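Local coordinates for flap endonuclease 1 (Desulfurococcus amylolyticus, PDB 3ORY), which probably cleaves branched DNA structures that carry single-stranded 5' flaps, as flap endonucleases do in DNA replication and repair, at residues 15-20 against 260-265. Numbering follows the deposited sequence.
Sequences LKDIIP and GPKKAL. With PO4 (phosphate ion), chain C.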
loop_
_atom_site.group_PDB
_atom_site.type_symbol
_atom_site.label_atom_id
_atom_site.label_comp_id
_atom_site.label_asym_id
_atom_site.label_seq_id
_atom_site.Cartn_x
_atom_site.Cartn_y
_atom_site.Cartn_z
ATOM N N LEU A 15 -9.718 -5.155 4.620
ATOM C CA LEU A 15 -10.912 -6.003 4.479
ATOM C C LEU A 15 -10.543 -7.459 4.211
ATOM O O LEU A 15 -11.406 -8.273 3.871
ATOM C CB LEU A 15 -11.799 -5.483 3.343
ATOM C CG LEU A 15 -12.266 -4.024 3.410
ATOM C CD1 LEU A 15 -13.137 -3.716 2.193
ATOM C CD2 LEU A 15 -13.024 -3.755 4.697
ATOM N N LYS A 16 -9.260 -7.781 4.365
ATOM C CA LYS A 16 -8.736 -9.102 4.012
ATOM C C LYS A 16 -9.633 -10.276 4.390
ATOM O O LYS A 16 -9.897 -11.146 3.559
ATOM C CB LYS A 16 -7.339 -9.306 4.611
ATOM C CG LYS A 16 -6.623 -10.550 4.102
ATOM C CD LYS A 16 -5.160 -10.581 4.582
ATOM C CE LYS A 16 -4.381 -11.701 3.894
ATOM N NZ LYS A 16 -5.034 -13.029 4.078
ATOM N N ASP A 17 -10.099 -10.330 5.631
ATOM C CA ASP A 17 -10.836 -11.527 6.020
ATOM C C ASP A 17 -12.344 -11.513 5.743
ATOM O O ASP A 17 -13.041 -12.451 6.130
ATOM C CB ASP A 17 -10.500 -11.999 7.443
ATOM C CG ASP A 17 -10.453 -10.874 8.442
ATOM O OD1 ASP A 17 -11.389 -10.040 8.445
ATOM O OD2 ASP A 17 -9.467 -10.833 9.219
ATOM N N ILE A 18 -12.844 -10.471 5.069
ATOM C CA ILE A 18 -14.208 -10.540 4.540
ATOM C C ILE A 18 -14.272 -10.732 3.025
ATOM O O ILE A 18 -15.359 -10.918 2.483
ATOM C CB ILE A 18 -15.140 -9.368 4.984
ATOM C CG1 ILE A 18 -14.674 -8.026 4.405
ATOM C CG2 ILE A 18 -15.275 -9.324 6.501
ATOM C CD1 ILE A 18 -15.767 -6.936 4.414
ATOM N N ILE A 19 -13.128 -10.709 2.343
ATOM C CA ILE A 19 -13.129 -10.951 0.896
ATOM C C ILE A 19 -13.421 -12.432 0.585
ATOM O O ILE A 19 -12.632 -13.296 0.947
ATOM C CB ILE A 19 -11.794 -10.557 0.219
ATOM C CG1 ILE A 19 -11.380 -9.109 0.564
ATOM C CG2 ILE A 19 -11.888 -10.779 -1.292
ATOM C CD1 ILE A 19 -12.376 -8.023 0.121
ATOM N N PRO A 20 -14.546 -12.721 -0.098
ATOM C CA PRO A 20 -14.819 -14.122 -0.436
ATOM C C PRO A 20 -13.914 -14.627 -1.564
ATOM O O PRO A 20 -13.432 -13.831 -2.384
ATOM C CB PRO A 20 -16.287 -14.126 -0.875
ATOM C CG PRO A 20 -16.678 -12.689 -1.082
ATOM C CD PRO A 20 -15.537 -11.793 -0.674
ATOM N N GLY A 260 -14.519 -5.001 14.236
ATOM C CA GLY A 260 -13.633 -5.493 13.179
ATOM C C GLY A 260 -14.387 -5.763 11.883
ATOM O O GLY A 260 -15.608 -5.609 11.834
ATOM N N PRO A 261 -13.661 -6.173 10.824
ATOM C CA PRO A 261 -14.223 -6.319 9.478
ATOM C C PRO A 261 -15.442 -7.261 9.348
ATOM O O PRO A 261 -16.413 -6.897 8.685
ATOM C CB PRO A 261 -13.029 -6.812 8.647
ATOM C CG PRO A 261 -11.824 -6.306 9.403
ATOM C CD PRO A 261 -12.212 -6.464 10.844
ATOM N N LYS A 262 -15.401 -8.438 9.977
ATOM C CA LYS A 262 -16.535 -9.370 9.910
ATOM C C LYS A 262 -17.772 -8.791 10.572
ATOM O O LYS A 262 -18.879 -8.922 10.051
ATOM C CB LYS A 262 -16.194 -10.732 10.536
ATOM C CG LYS A 262 -15.187 -11.540 9.745
ATOM C CD LYS A 262 -14.781 -12.805 10.499
ATOM C CE LYS A 262 -13.703 -13.560 9.750
ATOM N NZ LYS A 262 -13.322 -14.816 10.457
ATOM N N LYS A 263 -17.577 -8.146 11.718
ATOM C CA LYS A 263 -18.681 -7.553 12.464
ATOM C C LYS A 263 -19.278 -6.365 11.721
ATOM O O LYS A 263 -20.502 -6.246 11.629
ATOM C CB LYS A 263 -18.233 -7.135 13.867
ATOM C CG LYS A 263 -19.343 -6.527 14.753
ATOM C CD LYS A 263 -20.478 -7.510 15.088
ATOM C CE LYS A 263 -21.077 -7.188 16.462
ATOM N NZ LYS A 263 -22.303 -7.989 16.791
ATOM N N ALA A 264 -18.410 -5.501 11.191
ATOM C CA ALA A 264 -18.847 -4.358 10.391
ATOM C C ALA A 264 -19.712 -4.831 9.220
ATOM O O ALA A 264 -20.749 -4.249 8.954
ATOM C CB ALA A 264 -17.641 -3.538 9.892
ATOM N N LEU A 265 -19.293 -5.898 8.542
ATOM C CA LEU A 265 -20.038 -6.430 7.394
ATOM C C LEU A 265 -21.409 -6.949 7.824
ATOM O O LEU A 265 -22.425 -6.716 7.158
ATOM C CB LEU A 265 -19.250 -7.549 6.705
ATOM C CG LEU A 265 -20.021 -8.397 5.680
ATOM C CD1 LEU A 265 -20.381 -7.586 4.422
ATOM C CD2 LEU A 265 -19.241 -9.660 5.316
HETATM P P PO4 C . -13.383 -9.403 12.882
HETATM O O1 PO4 C . -12.307 -8.602 13.580
HETATM O O2 PO4 C . -14.743 -8.821 13.229
HETATM O O3 PO4 C . -13.149 -9.386 11.391
HETATM O O4 PO4 C . -13.326 -10.839 13.350
#
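I18 meets the first turn of helix 261-271 with its CG2 methyl, which lies on the peptide group joining P261 to K262, 3.5 Å from P261 O and 3.6 Å from K262 N, and also touches P261 CB at 4.0 Å. Its CG1 is turned between the backbone N and carbonyl carbon (chi1 66°), which leaves CG2 to face the helix; the CD2 methyl of L265, one turn on, closes against I18 CB at 4.1 Å. L265 also rests on I243 of helix 237-247, tying this apolar patch to the neighbouring helix. On the solvent side, D17 crosses the P261 ring, its OD1 3.6 Å from P261 CB. K262 runs out extended beyond CG, its CE passing D17 O, while its NZ remains 5.5 Å from D17 OD1, too far for a salt bridge. Putting a glycine in place of P261 would remove the ring between these groups, probably leaving I18 CG2 with a gap beside it and the D17 carboxylate freer to turn. At the helix N-terminus, K262 N donates to O3 of a phosphate ion at 2.8 Å, its N-H nearly in line (172°), and K263 N gives a longer bond to O2. The ion, probably from the crystallisation liquor, may mark where a DNA backbone phosphate would bind: a Gly-Ile-Gly-Pro helix start is characteristic of the helix-two-turn-helix element of FEN-1 nucleases, related to helix-hairpin-helix, with 237-247 and 261-271 as its helices.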